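Local coordinates for estrogen receptor (Crassostrea gigas, PDB 4N1Y), which probably acts as a ligand-independent, constitutively active nuclear hormone receptor that regulates transcription, with this mostly helical ligand-binding domain as its dimerising module, at residues I53-N58 / L142-V147; Q70-E75 / R154-Y159; F120-A125 / I198-E203; R211-G216 / M227-D232. All blocks are in the same frame, centred on the assembly; numbering follows the deposited sequence.

How the interactions relate
The four contacts tie the helices of one nuclear-receptor ligand-binding domain together. Interactions 1, 2 and 3 interlace along the chain, each opening before the previous one closes, whereas interaction 4 follows them all at the C-terminal end. Interactions 1 and 2 lie about 14 Å apart between centres and meet where Ala56 packs on Ile74, joining helices 34-56 and 67-89. Interaction 2 also touches interaction 4, through Glu75 and Ile74 against Met227, Ala230 and Gln231, and so links the other two. Interactions 3 and 4 share helix 187-215, their centres about 19 Å apart, without touching. Interactions 2 and 3 each meet the second subunit.

Interaction 1 (I53-N58 / L142-V147); sequences INWAKN and LLQAMV
Trp55 reaches across from the end of helix 34-56 and lays the benzo corner of its indole against Gln144 of helix 137-149. Trp55 CZ2 lies 3.7 Å from Gln144 CG, and Trp55 CH2 comes within 3.9 Å of Gln144 CB, so the aliphatic start of the glutamine does most of the touching. The approach is oblique, neither squarely over the ring nor at its rim. At CH2 the geometry is clearer: Ala145 N sits in the plane of the indole at its edge, 3.8 Å from Trp55 CH2, which brings the ring up to the helix backbone itself. Beyond CG the glutamine runs out extended across the indole at a slant, its amide plane turned 58° from the ring and its OE1 3.9 Å from Trp55 NE1. Two torsions set up this overlap. In Trp55, CG anti to the backbone N (chi1 163°) carries the indole off its helix so that its benzo edge meets Gln144, which holds its own CG between backbone N and carbonyl carbon (chi1 39°). The contact is buried and rests on van der Waals packing. Leu81 lies against Gln144, Leu14 against Ala145 and Leu19 against Trp55, so several parts of the chain close round it. Exchanging the tryptophan for an alanine would probably open a gap beside Gln144 and leave its side chain without the wall that limits its turning. Trp55 and Ala56 open the signature sequence of nuclear-receptor ligand-binding domains, and the tryptophan here fills the interior of that helical sandwich.

Interaction 2 (Q70-E75 / R154-Y159); sequences QVHLIE and RRLASY
His72 and Leu156 form the inner contact, with both methyls of the leucine brought up to the imidazole. Leu156 CD2 lies over one face in a CH-pi contact, 4.2 Å from the His72 ring centroid and 28° off its normal, while Leu156 CD1 comes 3.7 Å from His72 CD2. Arg154 arrives differently: its NH2 stands at the ring edge, 4.1 Å from His72 CE1, with the guanidinium plane tilted 41° to the imidazole. A torsion that carries the ring away from its backbone N (chi1 177°) sends it off helix 67-89 toward the loop, where one face meets Leu156 and the CE1 edge Arg154. One shell further out, Glu152 OE2 accepts a hydrogen bond from His72 NE2 and makes a salt bridge with Arg154 NH2; its negative charge would probably temper any repulsion between the arginine and a protonated histidine. The other end of the loop is fixed by a type I turn from Leu156 to Tyr159, closed by Tyr159 N to Leu156 O at 2.9 Å, and by Ser158 OG, bonded to Asp69 OD2 and Ser66 N. With a leucine in place of His72, Glu152 would probably lose one of its two partners and Leu156 the flat face it covers. Arg154 also pairs with Glu121 of the second subunit, so this loop joins helix 67-89 to the dimer surface of the nuclear-receptor ligand-binding fold.

Interaction 3 (F120-A125 / I198-E203); sequences FEQVAA and IRQAGE
Ala201 faces helix 120-125 and, with Val123, makes the buried, apolar side of this contact. Its CB meets Val123 CG2 at 4.1 Å, the valine branch that lies beside its own backbone N, and the extended side chain of Gln122 passes over the same residue, with OE1 3.7 Å from Ala201 CB. A side chain no larger than alanine's lets the two short helix segments come to 9.3 Å between axes, running nearly antiparallel at 154°. Although Gln122 OE1 also stands 3.4 Å from Ala201 N, the angle is too poor for a hydrogen bond.

The other side is polar and, at Gln200, partly exposed along the subunit boundary. Here Gln122 NE2 donates to Gln200 OE1 over 2.8 Å, with an N-H...O angle of 150°. The acceptor lies in the amide plane of Gln122, but the donor approaches from 47° above the carbonyl plane of Gln200, so the bond is not directed along a lone pair. The two side chains cross at about a right angle. The Gln200 amide is bonded to the second subunit, its NE2 to Glu203 OE1 of that chain and its OE1, weakly, to Arg199 of that chain; this fixes the amide that Gln122 meets. Inward, Leu83 and Ala87 of helix 67-89 pack on Ala201 and Val123, and Leu98 of strand 97-99 touches Val123, so the helix pair sits between the domain core and the dimer partner.

Interaction 4 (R211-G216 / M227-D232); sequences RLKSEG and MLDAQD
Lys213 reaches over from helix 187-215 and forms a salt bridge from NZ to Asp229 OD1. The modelled 2.3 Å between Lys213 NZ and Asp229 OD1 is too short to be taken literally at this resolution, and the exact length of the bridge is doubtful. The lysine leaves its helix directed toward the partner, CG anti to the backbone N, and then bends at chi3 (69°), a turn that delivers the ammonium to Asp229. Along the way its carbon chain runs beside Leu228 in the opposite direction. Leu228 CD1 rests 3.9 Å from Lys213 CD and 4.1 Å from Lys213 CB, so the methylenes pass along the leucine, and the ammonium lies near both the aspartate and the start of the leucine side chain. Phe220, in the connecting loop, lies against both Lys213 and Leu228.

Helix 222-229 is thus held back against the helix that precedes it. On its other contacts, Met227 packs on Ile74 and Trp78 of helix 67-89, and Gln231 NE2 probably hydrogen-bonds to Glu75 O, a placement consistent with the active position of the C-terminal activation helix in nuclear receptors. Leu228 is buried whereas Asp229 is exposed. The chemistry therefore implies a division of labour: the ion pair, at the exposed end, is likely to be screened by water, while the apolar contacts of the leucine and the lysine methylenes make up the buried part.

Interaction 1 (I53-N58 / L142-V147)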
loop_
_atom_site.group_PDB
_atom_site.type_symbol
_atom_site.label_atom_id
_atom_site.label_comp_id
_atom_site.label_asym_id
_atom_site.label_seq_id
_atom_site.Cartn_x
_atom_site.Cartn_y
_atom_site.Cartn_z
ATOM N N ILE B 53 17.689 -11.516 1.465
ATOM C CA ILE B 53 17.599 -12.590 2.430
ATOM C C ILE B 53 18.755 -12.577 3.435
ATOM O O ILE B 53 18.557 -12.753 4.648
ATOM C CB ILE B 53 17.560 -13.915 1.679
ATOM C CG1 ILE B 53 16.294 -13.952 0.823
ATOM C CG2 ILE B 53 17.724 -15.106 2.638
ATOM C CD1 ILE B 53 16.238 -15.117 -0.127
ATOM N N ASN B 54 19.967 -12.377 2.925
ATOM C CA ASN B 54 21.145 -12.322 3.782
ATOM C C ASN B 54 21.096 -11.048 4.613
ATOM O O ASN B 54 21.470 -11.007 5.790
ATOM C CB ASN B 54 22.420 -12.368 2.939
ATOM C CG ASN B 54 22.668 -13.741 2.331
ATOM O OD1 ASN B 54 22.040 -14.727 2.721
ATOM N ND2 ASN B 54 23.604 -13.814 1.387
ATOM N N TRP B 55 20.600 -10.008 3.971
ATOM C CA TRP B 55 20.488 -8.709 4.575
ATOM C C TRP B 55 19.448 -8.687 5.683
ATOM O O TRP B 55 19.676 -8.106 6.740
ATOM C CB TRP B 55 20.131 -7.694 3.495
ATOM C CG TRP B 55 19.619 -6.445 4.038
ATOM C CD1 TRP B 55 20.339 -5.402 4.519
ATOM C CD2 TRP B 55 18.248 -6.115 4.212
ATOM N NE1 TRP B 55 19.497 -4.417 4.961
ATOM C CE2 TRP B 55 18.204 -4.832 4.786
ATOM C CE3 TRP B 55 17.050 -6.777 3.924
ATOM C CZ2 TRP B 55 17.004 -4.190 5.085
ATOM C CZ3 TRP B 55 15.854 -6.138 4.220
ATOM C CH2 TRP B 55 15.844 -4.850 4.799
ATOM N N ALA B 56 18.311 -9.328 5.439
ATOM C CA ALA B 56 17.215 -9.351 6.403
ATOM C C ALA B 56 17.670 -9.882 7.758
ATOM O O ALA B 56 17.323 -9.336 8.813
ATOM C CB ALA B 56 16.070 -10.187 5.878
ATOM N N LYS B 57 18.483 -10.928 7.717
ATOM C CA LYS B 57 18.919 -11.590 8.934
ATOM C C LYS B 57 19.761 -10.626 9.775
ATOM O O LYS B 57 19.984 -10.843 10.974
ATOM C CB LYS B 57 19.671 -12.873 8.578
ATOM C CG LYS B 57 18.764 -13.815 7.798
ATOM C CD LYS B 57 19.415 -15.128 7.421
ATOM C CE LYS B 57 18.412 -15.989 6.664
ATOM N NZ LYS B 57 18.995 -17.264 6.169
ATOM N N ASN B 58 20.178 -9.527 9.152
ATOM C CA ASN B 58 20.929 -8.507 9.861
ATOM C C ASN B 58 20.027 -7.453 10.465
ATOM O O ASN B 58 20.479 -6.668 11.288
ATOM C CB ASN B 58 21.933 -7.817 8.936
ATOM C CG ASN B 58 23.092 -8.701 8.569
ATOM O OD1 ASN B 58 22.914 -9.814 8.079
ATOM N ND2 ASN B 58 24.297 -8.218 8.824
ATOM N N LEU B 142 16.279 2.410 6.766
ATOM C CA LEU B 142 15.206 2.223 7.730
ATOM C C LEU B 142 13.933 1.839 7.006
ATOM O O LEU B 142 13.188 0.970 7.439
ATOM C CB LEU B 142 15.001 3.500 8.546
ATOM C CG LEU B 142 16.183 3.776 9.484
ATOM C CD1 LEU B 142 15.978 5.091 10.224
ATOM C CD2 LEU B 142 16.418 2.600 10.460
ATOM N N LEU B 143 13.722 2.452 5.856
ATOM C CA LEU B 143 12.526 2.187 5.077
ATOM C C LEU B 143 12.430 0.737 4.629
ATOM O O LEU B 143 11.372 0.129 4.735
ATOM C CB LEU B 143 12.510 3.096 3.855
ATOM C CG LEU B 143 11.957 4.484 4.117
ATOM C CD1 LEU B 143 12.235 5.332 2.925
ATOM C CD2 LEU B 143 10.466 4.384 4.334
ATOM N N GLN B 144 13.523 0.176 4.129
ATOM C CA GLN B 144 13.462 -1.205 3.716
ATOM C C GLN B 144 13.211 -2.087 4.941
ATOM O O GLN B 144 12.394 -3.000 4.892
ATOM C CB GLN B 144 14.703 -1.618 2.923
ATOM C CG GLN B 144 16.016 -1.084 3.376
ATOM C CD GLN B 144 17.106 -1.389 2.362
ATOM O OE1 GLN B 144 18.289 -1.483 2.697
ATOM N NE2 GLN B 144 16.710 -1.505 1.103
ATOM N N ALA B 145 13.890 -1.805 6.044
ATOM C CA ALA B 145 13.685 -2.590 7.255
ATOM C C ALA B 145 12.208 -2.525 7.639
ATOM O O ALA B 145 11.576 -3.538 7.994
ATOM C CB ALA B 145 14.545 -2.088 8.358
ATOM N N MET B 146 11.655 -1.327 7.522
ATOM C CA MET B 146 10.249 -1.113 7.793
ATOM C C MET B 146 9.355 -1.895 6.822
ATOM O O MET B 146 8.397 -2.548 7.240
ATOM C CB MET B 146 9.937 0.377 7.708
ATOM C CG MET B 146 8.565 0.700 8.173
ATOM S SD MET B 146 8.276 -0.064 9.769
ATOM C CE MET B 146 8.887 1.230 10.820
ATOM N N VAL B 147 9.703 -1.875 5.538
ATOM C CA VAL B 147 8.929 -2.589 4.522
ATOM C C VAL B 147 8.864 -4.067 4.889
ATOM O O VAL B 147 7.823 -4.705 4.776
ATOM C CB VAL B 147 9.532 -2.428 3.112
ATOM C CG1 VAL B 147 8.834 -3.379 2.115
ATOM C CG2 VAL B 147 9.381 -1.000 2.643
#

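Interaction 2 (Q70-E75 / R154-Y159)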
loop_
_atom_site.group_PDB
_atom_site.type_symbol
_atom_site.label_atom_id
_atom_site.label_comp_id
_atom_site.label_asym_id
_atom_site.label_seq_id
_atom_site.Cartn_x
_atom_site.Cartn_y
_atom_site.Cartn_z
ATOM N N GLN B 70 10.169 -15.824 9.586
ATOM C CA GLN B 70 11.254 -15.226 8.820
ATOM C C GLN B 70 11.021 -15.428 7.333
ATOM O O GLN B 70 11.075 -14.481 6.551
ATOM C CB GLN B 70 12.603 -15.794 9.230
ATOM C CG GLN B 70 12.991 -15.426 10.642
ATOM C CD GLN B 70 14.356 -15.924 10.995
ATOM O OE1 GLN B 70 15.249 -15.941 10.150
ATOM N NE2 GLN B 70 14.553 -16.289 12.255
ATOM N N VAL B 71 10.737 -16.661 6.942
ATOM C CA VAL B 71 10.435 -16.927 5.554
ATOM C C VAL B 71 9.191 -16.132 5.169
ATOM O O VAL B 71 9.172 -15.479 4.132
ATOM C CB VAL B 71 10.225 -18.429 5.290
ATOM C CG1 VAL B 71 9.639 -18.652 3.907
ATOM C CG2 VAL B 71 11.549 -19.197 5.460
ATOM N N HIS B 72 8.183 -16.115 6.036
ATOM C CA HIS B 72 6.910 -15.505 5.661
ATOM C C HIS B 72 7.028 -14.036 5.338
ATOM O O HIS B 72 6.453 -13.579 4.358
ATOM C CB HIS B 72 5.859 -15.692 6.746
ATOM C CG HIS B 72 4.559 -15.026 6.425
ATOM N ND1 HIS B 72 3.630 -15.582 5.573
ATOM C CD2 HIS B 72 4.018 -13.863 6.861
ATOM C CE1 HIS B 72 2.587 -14.778 5.474
ATOM N NE2 HIS B 72 2.793 -13.732 6.252
ATOM N N LEU B 73 7.764 -13.299 6.158
ATOM C CA LEU B 73 7.972 -11.877 5.928
ATOM C C LEU B 73 8.576 -11.626 4.548
ATOM O O LEU B 73 8.055 -10.837 3.757
ATOM C CB LEU B 73 8.866 -11.308 7.031
ATOM C CG LEU B 73 8.078 -11.231 8.331
ATOM C CD1 LEU B 73 8.901 -10.653 9.417
ATOM C CD2 LEU B 73 6.889 -10.346 8.066
ATOM N N ILE B 74 9.654 -12.344 4.267
ATOM C CA ILE B 74 10.315 -12.294 2.979
ATOM C C ILE B 74 9.353 -12.636 1.833
ATOM O O ILE B 74 9.314 -11.933 0.807
ATOM C CB ILE B 74 11.485 -13.286 2.949
ATOM C CG1 ILE B 74 12.480 -12.952 4.052
ATOM C CG2 ILE B 74 12.142 -13.309 1.585
ATOM C CD1 ILE B 74 13.257 -11.713 3.778
ATOM N N GLU B 75 8.545 -13.679 2.027
ATOM C CA GLU B 75 7.602 -14.097 0.998
ATOM C C GLU B 75 6.594 -12.983 0.705
ATOM O O GLU B 75 6.223 -12.755 -0.445
ATOM C CB GLU B 75 6.865 -15.377 1.412
ATOM C CG GLU B 75 7.623 -16.675 1.086
ATOM C CD GLU B 75 6.980 -17.911 1.698
ATOM O OE1 GLU B 75 5.907 -17.787 2.333
ATOM O OE2 GLU B 75 7.556 -19.011 1.557
ATOM N N ARG B 154 -1.505 -9.367 9.427
ATOM C CA ARG B 154 -2.177 -10.428 10.169
ATOM C C ARG B 154 -1.267 -10.975 11.264
ATOM O O ARG B 154 -0.047 -10.954 11.143
ATOM C CB ARG B 154 -2.593 -11.549 9.210
ATOM C CG ARG B 154 -3.705 -11.180 8.230
ATOM C CD ARG B 154 -3.934 -12.310 7.230
ATOM N NE ARG B 154 -2.687 -12.638 6.535
ATOM C CZ ARG B 154 -2.532 -13.636 5.667
ATOM N NH1 ARG B 154 -3.549 -14.449 5.380
ATOM N NH2 ARG B 154 -1.343 -13.836 5.101
ATOM N N ARG B 155 -1.866 -11.535 12.300
ATOM C CA ARG B 155 -1.107 -12.035 13.443
ATOM C C ARG B 155 -0.356 -13.336 13.184
ATOM O O ARG B 155 -0.946 -14.367 12.849
ATOM C CB ARG B 155 -2.066 -12.218 14.611
ATOM C CG ARG B 155 -2.381 -10.953 15.346
ATOM C CD ARG B 155 -3.462 -11.197 16.387
ATOM N NE ARG B 155 -3.659 -10.012 17.205
ATOM C CZ ARG B 155 -2.806 -9.655 18.153
ATOM N NH1 ARG B 155 -1.780 -10.447 18.410
ATOM N NH2 ARG B 155 -2.998 -8.558 18.870
ATOM N N LEU B 156 0.956 -13.270 13.363
ATOM C CA LEU B 156 1.831 -14.430 13.276
ATOM C C LEU B 156 2.275 -14.914 14.666
ATOM O O LEU B 156 2.128 -14.200 15.651
ATOM C CB LEU B 156 3.060 -14.091 12.440
ATOM C CG LEU B 156 2.872 -13.729 10.974
ATOM C CD1 LEU B 156 4.184 -13.187 10.486
ATOM C CD2 LEU B 156 2.463 -14.950 10.163
ATOM N N ALA B 157 2.837 -16.113 14.740
ATOM C CA ALA B 157 3.370 -16.626 15.996
ATOM C C ALA B 157 4.350 -15.630 16.634
ATOM O O ALA B 157 4.382 -15.438 17.853
ATOM C CB ALA B 157 4.035 -17.961 15.765
ATOM N N SER B 158 5.153 -14.993 15.799
ATOM C CA SER B 158 6.175 -14.085 16.289
ATOM C C SER B 158 5.639 -12.661 16.463
ATOM O O SER B 158 6.395 -11.690 16.392
ATOM C CB SER B 158 7.372 -14.098 15.343
ATOM O OG SER B 158 7.890 -15.413 15.217
ATOM N N TYR B 159 4.329 -12.541 16.662
ATOM C CA TYR B 159 3.680 -11.238 16.757
ATOM C C TYR B 159 4.393 -10.246 17.675
ATOM O O TYR B 159 4.628 -9.105 17.291
ATOM C CB TYR B 159 2.236 -11.402 17.223
ATOM C CG TYR B 159 1.519 -10.089 17.423
ATOM C CD1 TYR B 159 0.966 -9.414 16.344
ATOM C CD2 TYR B 159 1.393 -9.519 18.691
ATOM C CE1 TYR B 159 0.305 -8.217 16.513
ATOM C CE2 TYR B 159 0.723 -8.308 18.870
ATOM C CZ TYR B 159 0.189 -7.667 17.772
ATOM O OH TYR B 159 -0.477 -6.474 17.907
#

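Interaction 3 (F120-A125 / I198-E203)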
loop_
_atom_site.group_PDB
_atom_site.type_symbol
_atom_site.label_atom_id
_atom_site.label_comp_id
_atom_site.label_asym_id
_atom_site.label_seq_id
_atom_site.Cartn_x
_atom_site.Cartn_y
_atom_site.Cartn_z
ATOM N N PHE B 120 6.383 0.295 -13.651
ATOM C CA PHE B 120 7.550 1.173 -13.561
ATOM C C PHE B 120 7.188 2.651 -13.481
ATOM O O PHE B 120 7.934 3.446 -12.895
ATOM C CB PHE B 120 8.492 0.931 -14.730
ATOM C CG PHE B 120 9.164 -0.392 -14.671
ATOM C CD1 PHE B 120 9.283 -1.057 -13.462
ATOM C CD2 PHE B 120 9.666 -0.986 -15.815
ATOM C CE1 PHE B 120 9.892 -2.292 -13.397
ATOM C CE2 PHE B 120 10.281 -2.217 -15.758
ATOM C CZ PHE B 120 10.394 -2.873 -14.549
ATOM N N GLU B 121 6.027 3.014 -14.018
ATOM C CA GLU B 121 5.587 4.400 -13.932
ATOM C C GLU B 121 5.296 4.809 -12.500
ATOM O O GLU B 121 5.552 5.937 -12.106
ATOM C CB GLU B 121 4.345 4.616 -14.781
ATOM C CG GLU B 121 4.621 5.169 -16.155
ATOM C CD GLU B 121 3.341 5.441 -16.908
ATOM O OE1 GLU B 121 2.354 5.875 -16.271
ATOM O OE2 GLU B 121 3.333 5.285 -18.144
ATOM N N GLN B 122 4.780 3.875 -11.716
ATOM C CA GLN B 122 4.543 4.109 -10.311
ATOM C C GLN B 122 5.872 4.190 -9.533
ATOM O O GLN B 122 6.079 5.079 -8.697
ATOM C CB GLN B 122 3.632 3.018 -9.765
ATOM C CG GLN B 122 3.045 3.317 -8.403
ATOM C CD GLN B 122 1.933 2.362 -8.046
ATOM O OE1 GLN B 122 1.911 1.217 -8.503
ATOM N NE2 GLN B 122 0.978 2.838 -7.258
ATOM N N VAL B 123 6.765 3.249 -9.809
ATOM C CA VAL B 123 8.082 3.245 -9.186
ATOM C C VAL B 123 8.885 4.486 -9.492
ATOM O O VAL B 123 9.420 5.118 -8.589
ATOM C CB VAL B 123 8.914 2.028 -9.621
ATOM C CG1 VAL B 123 10.304 2.118 -9.022
ATOM C CG2 VAL B 123 8.231 0.741 -9.189
ATOM N N ALA B 124 8.975 4.815 -10.779
ATOM C CA ALA B 124 9.674 6.013 -11.239
ATOM C C ALA B 124 9.152 7.289 -10.553
ATOM O O ALA B 124 9.941 8.158 -10.163
ATOM C CB ALA B 124 9.544 6.133 -12.732
ATOM N N ALA B 125 7.829 7.389 -10.397
ATOM C CA ALA B 125 7.218 8.523 -9.706
ATOM C C ALA B 125 7.617 8.534 -8.234
ATOM O O ALA B 125 7.915 9.583 -7.669
ATOM C CB ALA B 125 5.695 8.480 -9.835
ATOM N N ILE B 198 4.590 1.789 -3.288
ATOM C CA ILE B 198 5.518 0.679 -3.415
ATOM C C ILE B 198 4.803 -0.659 -3.211
ATOM O O ILE B 198 5.070 -1.636 -3.910
ATOM C CB ILE B 198 6.658 0.828 -2.424
ATOM C CG1 ILE B 198 7.659 1.874 -2.936
ATOM C CG2 ILE B 198 7.369 -0.491 -2.228
ATOM C CD1 ILE B 198 8.434 1.425 -4.180
ATOM N N ARG B 199 3.895 -0.691 -2.244
ATOM C CA ARG B 199 3.079 -1.868 -1.976
ATOM C C ARG B 199 2.198 -2.215 -3.183
ATOM O O ARG B 199 2.111 -3.371 -3.599
ATOM C CB ARG B 199 2.217 -1.627 -0.737
ATOM C CG ARG B 199 1.199 -2.713 -0.438
ATOM C CD ARG B 199 1.874 -3.984 0.066
ATOM N NE ARG B 199 2.637 -3.799 1.306
ATOM C CZ ARG B 199 2.167 -4.028 2.535
ATOM N NH1 ARG B 199 0.907 -4.417 2.711
ATOM N NH2 ARG B 199 2.949 -3.844 3.598
ATOM N N GLN B 200 1.552 -1.204 -3.750
ATOM C CA GLN B 200 0.722 -1.395 -4.927
ATOM C C GLN B 200 1.590 -1.874 -6.101
ATOM O O GLN B 200 1.237 -2.815 -6.820
ATOM C CB GLN B 200 -0.024 -0.109 -5.267
ATOM C CG GLN B 200 -0.992 -0.263 -6.411
ATOM C CD GLN B 200 -1.887 0.941 -6.573
ATOM O OE1 GLN B 200 -1.526 2.055 -6.203
ATOM N NE2 GLN B 200 -3.072 0.720 -7.120
ATOM N N ALA B 201 2.739 -1.236 -6.280
ATOM C CA ALA B 201 3.646 -1.656 -7.335
ATOM C C ALA B 201 4.129 -3.094 -7.119
ATOM O O ALA B 201 4.262 -3.862 -8.073
ATOM C CB ALA B 201 4.833 -0.709 -7.422
ATOM N N GLY B 202 4.379 -3.460 -5.870
ATOM C CA GLY B 202 4.876 -4.789 -5.555
ATOM C C GLY B 202 3.889 -5.853 -5.965
ATOM O O GLY B 202 4.244 -6.855 -6.600
ATOM N N GLU B 203 2.633 -5.616 -5.611
ATOM C CA GLU B 203 1.548 -6.551 -5.874
ATOM C C GLU B 203 1.409 -6.813 -7.361
ATOM O O GLU B 203 1.290 -7.966 -7.816
ATOM C CB GLU B 203 0.253 -5.991 -5.300
ATOM C CG GLU B 203 -0.984 -6.839 -5.454
ATOM C CD GLU B 203 -1.087 -7.887 -4.374
ATOM O OE1 GLU B 203 -0.186 -7.949 -3.512
ATOM O OE2 GLU B 203 -2.089 -8.625 -4.361
#

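Interaction 4 (R211-G216 / M227-D232)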
loop_
_atom_site.group_PDB
_atom_site.type_symbol
_atom_site.label_atom_id
_atom_site.label_comp_id
_atom_site.label_asym_id
_atom_site.label_seq_id
_atom_site.Cartn_x
_atom_site.Cartn_y
_atom_site.Cartn_z
ATOM N N ARG B 211 2.770 -14.451 -14.197
ATOM C CA ARG B 211 2.283 -14.724 -15.548
ATOM C C ARG B 211 3.441 -14.905 -16.521
ATOM O O ARG B 211 3.314 -15.576 -17.537
ATOM C CB ARG B 211 1.363 -13.609 -16.037
ATOM C CG ARG B 211 -0.062 -13.661 -15.509
ATOM C CD ARG B 211 -0.871 -12.508 -16.059
ATOM N NE ARG B 211 -0.083 -11.288 -16.163
ATOM C CZ ARG B 211 -0.507 -10.175 -16.755
ATOM N NH1 ARG B 211 -1.728 -10.129 -17.291
ATOM N NH2 ARG B 211 0.278 -9.095 -16.769
ATOM N N LEU B 212 4.571 -14.288 -16.206
ATOM C CA LEU B 212 5.816 -14.537 -16.920
ATOM C C LEU B 212 6.233 -15.973 -16.715
ATOM O O LEU B 212 6.609 -16.670 -17.669
ATOM C CB LEU B 212 6.929 -13.614 -16.435
ATOM C CG LEU B 212 7.280 -12.447 -17.351
ATOM C CD1 LEU B 212 8.587 -11.845 -16.888
ATOM C CD2 LEU B 212 7.348 -12.891 -18.794
ATOM N N LYS B 213 6.193 -16.393 -15.450
ATOM C CA LYS B 213 6.540 -17.759 -15.083
ATOM C C LYS B 213 5.731 -18.732 -15.914
ATOM O O LYS B 213 6.279 -19.659 -16.501
ATOM C CB LYS B 213 6.280 -18.010 -13.596
ATOM C CG LYS B 213 6.842 -19.323 -13.088
ATOM C CD LYS B 213 6.612 -19.444 -11.601
ATOM C CE LYS B 213 5.131 -19.628 -11.315
ATOM N NZ LYS B 213 4.781 -19.222 -9.925
ATOM N N SER B 214 4.436 -18.442 -16.010
ATOM C CA SER B 214 3.439 -19.280 -16.681
ATOM C C SER B 214 3.569 -19.280 -18.200
ATOM O O SER B 214 3.030 -20.152 -18.864
ATOM C CB SER B 214 2.029 -18.837 -16.289
ATOM O OG SER B 214 1.875 -18.867 -14.881
ATOM N N GLU B 215 4.251 -18.283 -18.754
ATOM C CA GLU B 215 4.399 -18.195 -20.201
ATOM C C GLU B 215 5.645 -18.967 -20.619
ATOM O O GLU B 215 5.858 -19.238 -21.799
ATOM C CB GLU B 215 4.497 -16.713 -20.617
ATOM C CG GLU B 215 4.941 -16.432 -22.048
ATOM C CD GLU B 215 5.340 -14.976 -22.262
ATOM O OE1 GLU B 215 6.090 -14.450 -21.413
ATOM O OE2 GLU B 215 4.936 -14.367 -23.285
ATOM N N GLY B 216 6.410 -19.395 -19.616
ATOM C CA GLY B 216 7.490 -20.359 -19.749
ATOM C C GLY B 216 8.609 -20.009 -20.720
ATOM O O GLY B 216 9.551 -20.791 -20.906
ATOM N N MET B 227 9.434 -18.151 -4.675
ATOM C CA MET B 227 8.783 -16.945 -4.187
ATOM C C MET B 227 7.447 -16.717 -4.872
ATOM O O MET B 227 6.482 -16.283 -4.242
ATOM C CB MET B 227 9.685 -15.730 -4.381
ATOM C CG MET B 227 10.972 -15.890 -3.639
ATOM S SD MET B 227 10.667 -15.974 -1.865
ATOM C CE MET B 227 10.618 -14.246 -1.450
ATOM N N LEU B 228 7.381 -17.039 -6.157
ATOM C CA LEU B 228 6.161 -16.802 -6.907
ATOM C C LEU B 228 5.098 -17.803 -6.480
ATOM O O LEU B 228 3.924 -17.454 -6.345
ATOM C CB LEU B 228 6.438 -16.889 -8.406
ATOM C CG LEU B 228 7.242 -15.690 -8.912
ATOM C CD1 LEU B 228 7.608 -15.845 -10.370
ATOM C CD2 LEU B 228 6.497 -14.384 -8.677
ATOM N N ASP B 229 5.522 -19.039 -6.231
ATOM C CA ASP B 229 4.586 -20.106 -5.891
ATOM C C ASP B 229 4.147 -20.077 -4.428
ATOM O O ASP B 229 3.285 -20.853 -4.022
ATOM C CB ASP B 229 5.208 -21.470 -6.214
ATOM C CG ASP B 229 5.385 -21.698 -7.716
ATOM O OD1 ASP B 229 4.658 -21.075 -8.520
ATOM O OD2 ASP B 229 6.260 -22.503 -8.097
ATOM N N ALA B 230 4.727 -19.164 -3.658
ATOM C CA ALA B 230 4.346 -18.922 -2.266
ATOM C C ALA B 230 3.029 -18.158 -2.157
ATOM O O ALA B 230 2.426 -18.101 -1.089
ATOM C CB ALA B 230 5.451 -18.186 -1.527
ATOM N N GLN B 231 2.598 -17.549 -3.258
ATOM C CA GLN B 231 1.282 -16.934 -3.292
ATOM C C GLN B 231 0.271 -17.915 -3.888
ATOM O O GLN B 231 -0.165 -18.856 -3.217
ATOM C CB GLN B 231 1.282 -15.643 -4.120
ATOM C CG GLN B 231 2.402 -14.560 -3.939
ATOM C CD GLN B 231 3.238 -14.601 -2.662
ATOM O OE1 GLN B 231 2.747 -14.903 -1.569
ATOM N NE2 GLN B 231 4.515 -14.228 -2.796
ATOM N N ASP B 232 -0.100 -17.690 -5.143
ATOM C CA ASP B 232 -1.112 -18.515 -5.797
ATOM C C ASP B 232 -1.089 -18.288 -7.311
ATOM O O ASP B 232 -0.222 -18.808 -8.021
ATOM C CB ASP B 232 -2.504 -18.202 -5.224
ATOM C CG ASP B 232 -3.583 -19.161 -5.714
ATOM O OD1 ASP B 232 -3.262 -20.139 -6.426
ATOM O OD2 ASP B 232 -4.763 -18.928 -5.378
#